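PDB 2D0S: cytochrome c from Hydrogenophilus thermoluteolus, which probably carries electrons in bacterial electron transport, using the iron of a covalently attached heme c. Local coordinates for residues Val41-Lys46 with Val55-His60; Ala3-Lys8 with Glu69-Trp74; Ala29-Glu34 with Ala49-Pro54. One frame throughout, in Å; residues are numbered along the deposited sequence.

Contact 1: Val41-Lys46 with Val55-His60. With HEC (heme c), chain B.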
loop_
_atom_site.group_PDB
_atom_site.type_symbol
_atom_site.label_atom_id
_atom_site.label_comp_id
_atom_site.label_asym_id
_atom_site.label_seq_id
_atom_site.Cartn_x
_atom_site.Cartn_y
_atom_site.Cartn_z
ATOM N N VAL A 41 4.476 -5.211 -3.233
ATOM C CA VAL A 41 3.843 -5.175 -4.512
ATOM C C VAL A 41 2.955 -6.409 -4.746
ATOM O O VAL A 41 1.833 -6.264 -5.207
ATOM C CB VAL A 41 4.903 -5.016 -5.676
ATOM C CG1 VAL A 41 4.262 -5.335 -7.062
ATOM C CG2 VAL A 41 5.486 -3.601 -5.669
ATOM N N GLU A 42 3.446 -7.608 -4.420
ATOM C CA GLU A 42 2.622 -8.840 -4.524
ATOM C C GLU A 42 1.370 -8.786 -3.617
ATOM O O GLU A 42 0.278 -9.203 -4.012
ATOM C CB GLU A 42 3.446 -10.110 -4.203
ATOM C CG GLU A 42 3.569 -11.105 -5.370
ATOM C CD GLU A 42 3.957 -10.411 -6.725
ATOM O OE1 GLU A 42 5.078 -9.821 -6.832
ATOM O OE2 GLU A 42 3.121 -10.433 -7.669
ATOM N N LYS A 43 1.551 -8.271 -2.405
ATOM C CA LYS A 43 0.453 -8.105 -1.447
ATOM C C LYS A 43 -0.680 -7.171 -2.000
ATOM O O LYS A 43 -1.856 -7.421 -1.811
ATOM C CB LYS A 43 1.023 -7.574 -0.108
ATOM C CG LYS A 43 -0.016 -7.317 0.984
ATOM C CD LYS A 43 -0.845 -8.575 1.306
ATOM C CE LYS A 43 -1.789 -8.318 2.485
ATOM N NZ LYS A 43 -1.057 -8.335 3.833
ATOM N N VAL A 44 -0.314 -6.088 -2.647
ATOM C CA VAL A 44 -1.298 -5.162 -3.166
ATOM C C VAL A 44 -2.013 -5.870 -4.326
ATOM O O VAL A 44 -3.259 -5.872 -4.405
ATOM C CB VAL A 44 -0.646 -3.863 -3.650
ATOM C CG1 VAL A 44 -1.696 -2.932 -4.280
ATOM C CG2 VAL A 44 0.130 -3.172 -2.477
ATOM N N LYS A 45 -1.223 -6.493 -5.203
ATOM C CA LYS A 45 -1.731 -7.193 -6.350
ATOM C C LYS A 45 -2.704 -8.344 -5.978
ATOM O O LYS A 45 -3.852 -8.350 -6.426
ATOM C CB LYS A 45 -0.554 -7.724 -7.180
ATOM C CG LYS A 45 -0.952 -8.329 -8.511
ATOM C CD LYS A 45 0.054 -9.422 -8.987
ATOM C CE LYS A 45 1.362 -8.808 -9.461
ATOM N NZ LYS A 45 2.200 -9.822 -10.190
ATOM N N LYS A 46 -2.210 -9.312 -5.177
ATOM C CA LYS A 46 -3.006 -10.480 -4.779
ATOM C C LYS A 46 -3.979 -10.270 -3.658
ATOM O O LYS A 46 -4.897 -11.065 -3.479
ATOM C CB LYS A 46 -2.074 -11.642 -4.428
ATOM C CG LYS A 46 -1.862 -12.614 -5.571
ATOM C CD LYS A 46 -0.469 -13.264 -5.519
ATOM C CE LYS A 46 -0.021 -13.710 -6.925
ATOM N NZ LYS A 46 1.477 -13.967 -7.023
ATOM N N VAL A 55 -9.220 -7.969 8.502
ATOM C CA VAL A 55 -9.906 -7.492 7.261
ATOM C C VAL A 55 -8.962 -7.443 6.042
ATOM O O VAL A 55 -7.863 -6.913 6.135
ATOM C CB VAL A 55 -10.699 -6.165 7.478
ATOM C CG1 VAL A 55 -10.097 -5.356 8.602
ATOM C CG2 VAL A 55 -10.789 -5.346 6.198
ATOM N N PRO A 56 -9.325 -8.165 4.965
ATOM C CA PRO A 56 -8.475 -8.303 3.805
ATOM C C PRO A 56 -8.470 -7.031 2.924
ATOM O O PRO A 56 -9.468 -6.296 2.861
ATOM C CB PRO A 56 -9.099 -9.497 3.058
ATOM C CG PRO A 56 -10.520 -9.452 3.404
ATOM C CD PRO A 56 -10.586 -8.931 4.809
ATOM N N MET A 57 -7.363 -6.853 2.243
ATOM C CA MET A 57 -7.166 -5.781 1.325
ATOM C C MET A 57 -7.554 -6.589 0.090
ATOM O O MET A 57 -6.992 -7.690 -0.138
ATOM C CB MET A 57 -5.714 -5.271 1.186
ATOM C CG MET A 57 -5.446 -4.558 -0.182
ATOM S SD MET A 57 -3.948 -3.518 -0.265
ATOM C CE MET A 57 -2.683 -4.652 0.420
ATOM N N PRO A 58 -8.454 -6.034 -0.746
ATOM C CA PRO A 58 -8.801 -6.719 -1.992
ATOM C C PRO A 58 -7.643 -6.776 -3.013
ATOM O O PRO A 58 -6.694 -5.960 -2.961
ATOM C CB PRO A 58 -9.979 -5.914 -2.533
ATOM C CG PRO A 58 -9.880 -4.560 -1.839
ATOM C CD PRO A 58 -9.146 -4.739 -0.576
ATOM N N PRO A 59 -7.697 -7.754 -3.906
ATOM C CA PRO A 59 -6.670 -7.828 -4.943
ATOM C C PRO A 59 -6.791 -6.616 -5.876
ATOM O O PRO A 59 -7.804 -5.913 -5.863
ATOM C CB PRO A 59 -6.992 -9.135 -5.699
ATOM C CG PRO A 59 -8.299 -9.716 -5.079
ATOM C CD PRO A 59 -8.812 -8.721 -4.068
ATOM N N HIS A 60 -5.770 -6.366 -6.677
ATOM C CA HIS A 60 -5.863 -5.330 -7.705
ATOM C C HIS A 60 -5.447 -5.898 -9.031
ATOM O O HIS A 60 -4.381 -5.594 -9.503
ATOM C CB HIS A 60 -4.993 -4.152 -7.352
ATOM C CG HIS A 60 -5.423 -3.441 -6.102
ATOM N ND1 HIS A 60 -6.242 -2.334 -6.117
ATOM C CD2 HIS A 60 -5.174 -3.701 -4.800
ATOM C CE1 HIS A 60 -6.452 -1.924 -4.876
ATOM N NE2 HIS A 60 -5.847 -2.765 -4.060
HETATM FE FE HEC B . -4.065 -1.521 1.090
HETATM C CHA HEC B . -2.497 -3.291 3.580
HETATM C CHB HEC B . -1.102 -0.437 -0.110
HETATM C CHC HEC B . -5.695 -0.280 -1.646
HETATM C CHD HEC B . -7.118 -2.131 2.623
HETATM N NA HEC B . -2.206 -1.780 1.622
HETATM C C1A HEC B . -1.735 -2.555 2.698
HETATM C C2A HEC B . -0.292 -2.484 2.718
HETATM C C3A HEC B . 0.108 -1.659 1.728
HETATM C C4A HEC B . -1.088 -1.221 1.006
HETATM C CMA HEC B . 1.574 -1.280 1.351
HETATM C CAA HEC B . 0.614 -3.193 3.770
HETATM C CBA HEC B . 0.811 -4.630 3.288
HETATM C CGA HEC B . 1.399 -5.506 4.360
HETATM O O1A HEC B . 1.948 -4.984 5.355
HETATM O O2A HEC B . 1.349 -6.736 4.189
HETATM N NB HEC B . -3.524 -0.563 -0.577
HETATM C C1B HEC B . -2.226 -0.220 -0.895
HETATM C C2B HEC B . -2.221 0.327 -2.225
HETATM C C3B HEC B . -3.496 0.398 -2.648
HETATM C C4B HEC B . -4.325 -0.210 -1.628
HETATM C CMB HEC B . -0.949 0.901 -2.885
HETATM C CAB HEC B . -4.059 1.009 -3.977
HETATM C CBB HEC B . -3.400 0.373 -5.224
HETATM N NC HEC B . -5.998 -1.247 0.614
HETATM C C1C HEC B . -6.469 -0.695 -0.585
HETATM C C2C HEC B . -7.905 -0.568 -0.513
HETATM C C3C HEC B . -8.307 -1.269 0.592
HETATM C C4C HEC B . -7.113 -1.571 1.358
HETATM C CMC HEC B . -8.742 -0.225 -1.765
HETATM C CAC HEC B . -9.739 -1.477 1.221
HETATM C CBC HEC B . -10.936 -1.618 0.274
HETATM N ND HEC B . -4.731 -2.613 2.855
HETATM C C1D HEC B . -6.053 -2.748 3.239
HETATM C C2D HEC B . -6.111 -3.543 4.442
HETATM C C3D HEC B . -4.668 -3.866 4.750
HETATM C C4D HEC B . -3.882 -3.242 3.714
HETATM C CMD HEC B . -7.379 -3.957 5.206
HETATM C CAD HEC B . -4.120 -4.747 5.862
HETATM C CBD HEC B . -3.909 -6.122 5.259
HETATM C CGD HEC B . -3.339 -7.010 6.353
HETATM O O1D HEC B . -3.791 -6.839 7.508
HETATM O O2D HEC B . -2.441 -7.874 6.066
#
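Met57 reaches from the loop 55-60 between helix 37-46 and the heme, touching Lys43 and Val44 and delivering its sulfur to the heme iron. The metal bond, Met57 SD to FE, is 2.4 Å long, and His14 is the second axial ligand. A bend about the CG-SD bond (chi3 49°) turns the methyl back over the porphyrin, where Met57 CE lies 3.8 Å from Lys43 CG. The same methyl is 3.9 Å from Val44 CA, so the ligand's end is wedged between helix and heme. Val44 splits its branches: CG2 lies against the heme at CHB, while CG1 leans on the His60 ring.

One hydrogen bond joins the segments. His60 N donates to Lys45 O over 2.8 Å, a fairly straight bond (158°) whose donor stands 31° out of the carbonyl plane, tying the loop to the last turn of the helix. The His60 ring then sits with its edge to Val44 O and with the heme methyl CBB over one face, offset toward the rim; an alanine here would probably leave Val44 CG1 and the heme rim without this flat cover. Lys43 bonds to the heme instead: its chain, bent twice, brings Lys43 NZ to O2D of one propionate (2.7 Å) and to O2A of the other (2.9 Å), so one ammonium group bridges both carboxylates.

On the helix's outer side a salt bridge joins Lys45 NZ to Glu42 OE2 (2.8 Å), and Lys45 also pairs with Glu65. Through Glu65, and through Val44 packing on Ile68 and Val41 on Glu69, helix 37-46 is seated against helix 65-75, with the methionine loop passing over the heme before that second helix begins.

Contact 2: Ala3-Lys8 with Glu69-Trp74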
loop_
_atom_site.group_PDB
_atom_site.type_symbol
_atom_site.label_atom_id
_atom_site.label_comp_id
_atom_site.label_asym_id
_atom_site.label_seq_id
_atom_site.Cartn_x
_atom_site.Cartn_y
_atom_site.Cartn_z
ATOM N N ALA A 3 -0.553 11.361 -6.168
ATOM C CA ALA A 3 -1.662 11.559 -7.087
ATOM C C ALA A 3 -2.032 10.214 -7.704
ATOM O O ALA A 3 -3.198 9.942 -7.992
ATOM C CB ALA A 3 -1.265 12.577 -8.201
ATOM N N LEU A 4 -1.024 9.395 -7.953
ATOM C CA LEU A 4 -1.239 8.071 -8.495
ATOM C C LEU A 4 -1.996 7.153 -7.478
ATOM O O LEU A 4 -2.934 6.427 -7.842
ATOM C CB LEU A 4 0.099 7.452 -8.864
ATOM C CG LEU A 4 0.282 6.493 -10.046
ATOM C CD1 LEU A 4 1.237 5.375 -9.677
ATOM C CD2 LEU A 4 -0.948 5.940 -10.675
ATOM N N ALA A 5 -1.589 7.212 -6.223
ATOM C CA ALA A 5 -2.199 6.408 -5.188
ATOM C C ALA A 5 -3.673 6.715 -5.139
ATOM O O ALA A 5 -4.535 5.800 -5.106
ATOM C CB ALA A 5 -1.544 6.704 -3.817
ATOM N N LYS A 6 -3.971 8.003 -5.157
ATOM C CA LYS A 6 -5.344 8.470 -5.146
ATOM C C LYS A 6 -6.115 8.106 -6.448
ATOM O O LYS A 6 -7.226 7.645 -6.391
ATOM C CB LYS A 6 -5.373 9.992 -4.796
ATOM C CG LYS A 6 -6.574 10.726 -5.229
ATOM C CD LYS A 6 -7.653 10.649 -4.189
ATOM C CE LYS A 6 -8.876 11.475 -4.596
ATOM N NZ LYS A 6 -9.946 11.392 -3.548
ATOM N N ALA A 7 -5.481 8.219 -7.596
ATOM C CA ALA A 7 -6.131 7.815 -8.851
ATOM C C ALA A 7 -6.437 6.340 -8.852
ATOM O O ALA A 7 -7.327 5.919 -9.537
ATOM C CB ALA A 7 -5.243 8.165 -10.091
ATOM N N LYS A 8 -5.657 5.533 -8.121
ATOM C CA LYS A 8 -5.921 4.090 -8.127
ATOM C C LYS A 8 -6.809 3.581 -7.001
ATOM O O LYS A 8 -6.896 2.372 -6.787
ATOM C CB LYS A 8 -4.652 3.254 -8.272
ATOM C CG LYS A 8 -3.833 3.564 -9.501
ATOM C CD LYS A 8 -4.634 3.375 -10.716
ATOM C CE LYS A 8 -3.943 3.937 -11.942
ATOM N NZ LYS A 8 -4.574 3.300 -13.147
ATOM N N GLU A 69 4.125 -0.579 -8.065
ATOM C CA GLU A 69 5.489 -0.415 -7.532
ATOM C C GLU A 69 5.864 1.060 -7.298
ATOM O O GLU A 69 6.436 1.400 -6.287
ATOM C CB GLU A 69 6.506 -1.085 -8.439
ATOM C CG GLU A 69 7.941 -1.042 -7.919
ATOM C CD GLU A 69 8.931 -1.496 -8.972
ATOM O OE1 GLU A 69 10.108 -1.162 -8.864
ATOM O OE2 GLU A 69 8.500 -2.110 -9.944
ATOM N N LYS A 70 5.530 1.918 -8.242
ATOM C CA LYS A 70 5.612 3.361 -8.042
ATOM C C LYS A 70 4.953 3.832 -6.703
ATOM O O LYS A 70 5.528 4.626 -5.967
ATOM C CB LYS A 70 4.942 4.058 -9.231
ATOM C CG LYS A 70 5.483 5.410 -9.594
ATOM C CD LYS A 70 5.307 5.666 -11.161
ATOM C CE LYS A 70 5.659 7.118 -11.573
ATOM N NZ LYS A 70 5.603 8.132 -10.423
ATOM N N ILE A 71 3.724 3.396 -6.429
ATOM C CA ILE A 71 3.022 3.881 -5.238
ATOM C C ILE A 71 3.774 3.352 -4.019
ATOM O O ILE A 71 4.146 4.111 -3.128
ATOM C CB ILE A 71 1.562 3.445 -5.216
ATOM C CG1 ILE A 71 0.779 4.091 -6.395
ATOM C CG2 ILE A 71 0.904 3.767 -3.791
ATOM C CD1 ILE A 71 -0.602 3.316 -6.754
ATOM N N VAL A 72 4.179 2.092 -4.089
ATOM C CA VAL A 72 4.827 1.472 -2.967
ATOM C C VAL A 72 6.178 2.118 -2.626
ATOM O O VAL A 72 6.465 2.412 -1.451
ATOM C CB VAL A 72 4.939 -0.049 -3.122
ATOM C CG1 VAL A 72 5.980 -0.592 -2.167
ATOM C CG2 VAL A 72 3.531 -0.742 -2.851
ATOM N N ARG A 73 6.971 2.452 -3.635
ATOM C CA ARG A 73 8.262 3.093 -3.337
ATOM C C ARG A 73 8.040 4.469 -2.730
ATOM O O ARG A 73 8.786 4.892 -1.863
ATOM C CB ARG A 73 9.169 3.141 -4.575
ATOM C CG ARG A 73 9.627 1.777 -5.017
ATOM C CD ARG A 73 10.730 1.841 -6.158
ATOM N NE ARG A 73 11.086 0.499 -6.626
ATOM C CZ ARG A 73 12.005 -0.280 -6.048
ATOM N NH1 ARG A 73 12.700 0.173 -5.031
ATOM N NH2 ARG A 73 12.266 -1.495 -6.529
ATOM N N TRP A 74 6.960 5.137 -3.132
ATOM C CA TRP A 74 6.630 6.433 -2.567
ATOM C C TRP A 74 6.159 6.319 -1.088
ATOM O O TRP A 74 6.637 7.037 -0.237
ATOM C CB TRP A 74 5.596 7.160 -3.430
ATOM C CG TRP A 74 4.966 8.290 -2.724
ATOM C CD1 TRP A 74 5.546 9.480 -2.406
ATOM C CD2 TRP A 74 3.662 8.298 -2.101
ATOM N NE1 TRP A 74 4.669 10.257 -1.693
ATOM C CE2 TRP A 74 3.507 9.546 -1.484
ATOM C CE3 TRP A 74 2.629 7.363 -2.003
ATOM C CZ2 TRP A 74 2.377 9.874 -0.761
ATOM C CZ3 TRP A 74 1.516 7.684 -1.325
ATOM C CH2 TRP A 74 1.365 8.947 -0.727
#
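Ile71 turns both of its branches onto Leu4 and Ala5: CG1 stands anti to the carbonyl carbon (chi1 -65°), which puts CG2 anti to the backbone N, and an extended chi2 of 160° carries CD1 on across the neighbouring helix. Ile71 CD1 thereby lies 3.8 Å from Ala5 CA, and Ile71 CG2 lies 3.8 Å from Ala5 CB. Leu4 comes at about a right angle to the isoleucine, its CD1 meeting Ile71 CG1 at 3.6 Å. Leu4 CD1 also rests 4.0 Å from Lys70 CB, before the lysine chain runs outward to a salt bridge with Asp1.

On the other flank Trp74 brings its six-membered ring to Ala5, Trp74 CZ3 lying 4.1 Å from Ala5 CB in an oblique approach. The contact is wholly apolar, with no hydrogen bond between the segments. Ala5, with only a methyl group, permits close backbones here, its CA standing 5.8 Å from Ile71 CA. Arg73 and Glu69 take no part in this interface and pair along their own helix, the guanidinium using NE and NH2 on the single oxygen OE1 and lying edge-on to it.

The axes of the short helical segments pass 9.4 Å apart at 126° between their N-to-C directions. This is the packing of the N-terminal on the C-terminal helix that characterises the cytochrome c fold; Ile71 also touches Cys10 and the heme, linking that helix pair to the covalently attached cofactor.

Contact 3: Ala29-Glu34 with Ala49-Pro54. With HEC (heme c), chain B.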
loop_
_atom_site.group_PDB
_atom_site.type_symbol
_atom_site.label_atom_id
_atom_site.label_comp_id
_atom_site.label_asym_id
_atom_site.label_seq_id
_atom_site.Cartn_x
_atom_site.Cartn_y
_atom_site.Cartn_z
ATOM N N ALA A 29 5.615 2.605 6.144
ATOM C CA ALA A 29 7.017 3.047 6.048
ATOM C C ALA A 29 7.856 2.681 7.308
ATOM O O ALA A 29 9.052 2.436 7.207
ATOM C CB ALA A 29 7.072 4.529 5.805
ATOM N N LYS A 30 7.227 2.679 8.493
ATOM C CA LYS A 30 7.912 2.325 9.751
ATOM C C LYS A 30 8.165 0.812 9.877
ATOM O O LYS A 30 9.144 0.375 10.460
ATOM C CB LYS A 30 7.103 2.820 10.956
ATOM C CG LYS A 30 7.411 4.256 11.326
ATOM C CD LYS A 30 6.335 4.848 12.287
ATOM C CE LYS A 30 6.335 6.362 12.210
ATOM N NZ LYS A 30 5.252 6.943 13.116
ATOM N N LYS A 31 7.310 0.020 9.275
ATOM C CA LYS A 31 7.474 -1.386 9.363
ATOM C C LYS A 31 8.440 -1.945 8.305
ATOM O O LYS A 31 9.098 -2.935 8.541
ATOM C CB LYS A 31 6.125 -2.063 9.280
ATOM C CG LYS A 31 6.115 -3.477 9.813
ATOM C CD LYS A 31 4.691 -3.895 10.192
ATOM C CE LYS A 31 4.521 -5.433 10.199
ATOM N NZ LYS A 31 5.111 -6.119 8.961
ATOM N N TYR A 32 8.499 -1.328 7.123
ATOM C CA TYR A 32 9.298 -1.909 6.037
ATOM C C TYR A 32 10.413 -1.005 5.608
ATOM O O TYR A 32 10.428 0.206 5.971
ATOM C CB TYR A 32 8.418 -2.231 4.847
ATOM C CG TYR A 32 7.318 -3.168 5.184
ATOM C CD1 TYR A 32 7.561 -4.536 5.300
ATOM C CD2 TYR A 32 6.031 -2.695 5.450
ATOM C CE1 TYR A 32 6.546 -5.417 5.632
ATOM C CE2 TYR A 32 4.994 -3.576 5.762
ATOM C CZ TYR A 32 5.260 -4.929 5.849
ATOM O OH TYR A 32 4.240 -5.802 6.104
ATOM N N THR A 33 11.244 -1.523 4.690
ATOM C CA THR A 33 12.234 -0.662 4.024
ATOM C C THR A 33 12.177 -0.926 2.499
ATOM O O THR A 33 11.451 -1.815 2.046
ATOM C CB THR A 33 13.642 -0.914 4.465
ATOM O OG1 THR A 33 14.013 -2.213 4.009
ATOM C CG2 THR A 33 13.779 -0.830 5.996
ATOM N N GLU A 34 13.020 -0.231 1.737
ATOM C CA GLU A 34 13.075 -0.477 0.291
ATOM C C GLU A 34 13.446 -1.949 -0.012
ATOM O O GLU A 34 13.263 -2.420 -1.124
ATOM C CB GLU A 34 14.047 0.463 -0.396
ATOM C CG GLU A 34 15.467 0.416 0.190
ATOM C CD GLU A 34 15.711 1.461 1.337
ATOM O OE1 GLU A 34 14.737 1.988 1.926
ATOM O OE2 GLU A 34 16.890 1.738 1.633
ATOM N N ALA A 49 -4.908 -10.696 4.011
ATOM C CA ALA A 49 -5.104 -10.236 5.382
ATOM C C ALA A 49 -3.994 -10.698 6.333
ATOM O O ALA A 49 -3.134 -11.489 5.941
ATOM C CB ALA A 49 -6.445 -10.806 5.825
ATOM N N GLY A 50 -4.209 -10.349 7.601
ATOM C CA GLY A 50 -3.431 -10.864 8.702
ATOM C C GLY A 50 -2.189 -10.215 9.256
ATOM O O GLY A 50 -1.811 -10.427 10.411
ATOM N N VAL A 51 -1.558 -9.382 8.455
ATOM C CA VAL A 51 -0.401 -8.659 8.950
ATOM C C VAL A 51 -0.775 -7.567 9.934
ATOM O O VAL A 51 -0.102 -7.380 10.943
ATOM C CB VAL A 51 0.440 -8.126 7.798
ATOM C CG1 VAL A 51 1.613 -7.386 8.318
ATOM C CG2 VAL A 51 0.851 -9.289 6.886
ATOM N N TRP A 52 -1.845 -6.830 9.638
ATOM C CA TRP A 52 -2.314 -5.737 10.481
ATOM C C TRP A 52 -3.672 -6.020 11.156
ATOM O O TRP A 52 -4.168 -5.203 11.939
ATOM C CB TRP A 52 -2.447 -4.496 9.581
ATOM C CG TRP A 52 -1.130 -4.064 8.930
ATOM C CD1 TRP A 52 -0.633 -4.498 7.764
ATOM C CD2 TRP A 52 -0.166 -3.107 9.456
ATOM N NE1 TRP A 52 0.577 -3.864 7.491
ATOM C CE2 TRP A 52 0.843 -2.965 8.496
ATOM C CE3 TRP A 52 -0.126 -2.286 10.607
ATOM C CZ2 TRP A 52 1.957 -2.123 8.691
ATOM C CZ3 TRP A 52 0.962 -1.432 10.776
ATOM C CH2 TRP A 52 1.992 -1.371 9.830
ATOM N N GLY A 53 -4.333 -7.108 10.743
ATOM C CA GLY A 53 -5.674 -7.362 11.238
ATOM C C GLY A 53 -6.356 -8.420 10.415
ATOM O O GLY A 53 -5.753 -8.982 9.477
ATOM N N PRO A 54 -7.637 -8.689 10.721
ATOM C CA PRO A 54 -8.393 -9.724 10.019
ATOM C C PRO A 54 -9.090 -9.275 8.736
ATOM O O PRO A 54 -9.609 -10.118 8.016
ATOM C CB PRO A 54 -9.443 -10.126 11.052
ATOM C CG PRO A 54 -9.733 -8.823 11.793
ATOM C CD PRO A 54 -8.397 -8.103 11.855
HETATM FE FE HEC B . -4.065 -1.521 1.090
HETATM C CHA HEC B . -2.497 -3.291 3.580
HETATM C CHB HEC B . -1.102 -0.437 -0.110
HETATM C CHC HEC B . -5.695 -0.280 -1.646
HETATM C CHD HEC B . -7.118 -2.131 2.623
HETATM N NA HEC B . -2.206 -1.780 1.622
HETATM C C1A HEC B . -1.735 -2.555 2.698
HETATM C C2A HEC B . -0.292 -2.484 2.718
HETATM C C3A HEC B . 0.108 -1.659 1.728
HETATM C C4A HEC B . -1.088 -1.221 1.006
HETATM C CMA HEC B . 1.574 -1.280 1.351
HETATM C CAA HEC B . 0.614 -3.193 3.770
HETATM C CBA HEC B . 0.811 -4.630 3.288
HETATM C CGA HEC B . 1.399 -5.506 4.360
HETATM O O1A HEC B . 1.948 -4.984 5.355
HETATM O O2A HEC B . 1.349 -6.736 4.189
HETATM N NB HEC B . -3.524 -0.563 -0.577
HETATM C C1B HEC B . -2.226 -0.220 -0.895
HETATM C C2B HEC B . -2.221 0.327 -2.225
HETATM C C3B HEC B . -3.496 0.398 -2.648
HETATM C C4B HEC B . -4.325 -0.210 -1.628
HETATM C CMB HEC B . -0.949 0.901 -2.885
HETATM C CAB HEC B . -4.059 1.009 -3.977
HETATM C CBB HEC B . -3.400 0.373 -5.224
HETATM N NC HEC B . -5.998 -1.247 0.614
HETATM C C1C HEC B . -6.469 -0.695 -0.585
HETATM C C2C HEC B . -7.905 -0.568 -0.513
HETATM C C3C HEC B . -8.307 -1.269 0.592
HETATM C C4C HEC B . -7.113 -1.571 1.358
HETATM C CMC HEC B . -8.742 -0.225 -1.765
HETATM C CAC HEC B . -9.739 -1.477 1.221
HETATM C CBC HEC B . -10.936 -1.618 0.274
HETATM N ND HEC B . -4.731 -2.613 2.855
HETATM C C1D HEC B . -6.053 -2.748 3.239
HETATM C C2D HEC B . -6.111 -3.543 4.442
HETATM C C3D HEC B . -4.668 -3.866 4.750
HETATM C C4D HEC B . -3.882 -3.242 3.714
HETATM C CMD HEC B . -7.379 -3.957 5.206
HETATM C CAD HEC B . -4.120 -4.747 5.862
HETATM C CBD HEC B . -3.909 -6.122 5.259
HETATM C CGD HEC B . -3.339 -7.010 6.353
HETATM O O1D HEC B . -3.791 -6.839 7.508
HETATM O O2D HEC B . -2.441 -7.874 6.066
#
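Lys31 and Tyr32 meet Val51 and Trp52 at the propionate end of the heme pocket, where two separate parts of the chain close on the carboxylates. One oxygen, O1A, is gripped by both sides. Tyr32 OH donates to heme O1A at a short 2.5 Å, and Trp52 NE1 donates to the same O1A at 2.8 Å with an angle of 158°. This oxygen lies near the plane of each ring, at its edge, so phenol and indole converge on the carboxylate without stacking on one another. The tryptophan owes its placement to CG standing anti to the carbonyl carbon (chi1 -61°), which swings the indole past the propionates toward helix 25-31.

Backbone nitrogens hold the second propionate, with Lys43 NZ as a further donor to O2D. Val51 N donates to heme O2D at 3.0 Å. The next amide, Trp52 N, donates to heme O1D at 2.9 Å, so both carboxylate oxygens are engaged. A backbone bond from Gly50 N to Gly53 O draws the two ends of this short loop together. The positive phi of Gly50 would jam a side chain against the preceding carbonyl.

Direct contact between the segments is looser. Lys31 runs past Trp52 in the opposite sense and lays its CD 3.6 Å from Trp52 CZ2, obliquely to the ring. Its terminal NZ then reaches Tyr32 OH in a weak hydrogen bond, beside Val51 CG1, which lies 3.8 Å from the same hydroxyl oxygen. Polar bonds to the carboxylates, rather than apolar area, therefore dominate the junction. Tyr32, just beyond the end of helix 25-31, also packs on Leu40 of helix 37-46 and on Leu76 after helix 65-75; the loop 49-54 is braced by Val51 against Lys43 of helix 37-46 and by Trp52 against Pro23.

How the contacts relate
Contacts 1 and 3 share the heme and divide its polar periphery: Lys43 of contact 1 spans the two propionates that contact 3 grips from the tyrosine and tryptophan side, and Lys43 packs on Val51. Contact 1 alone supplies an iron ligand. Contact 2 is purely apolar between its segments and joins the chain's terminal helices; it borders contact 1 through Val41 on Glu69 and Val44 on Val72, but does not touch contact 3, whose centre is about 17 Å from its own, across the middle of the chain. All three are partly buried: Val44 and Met57 are buried in contact 1, Ala5 and Ile71 in contact 2, and Tyr32 in contact 3, where Lys31 and Val51 are exposed.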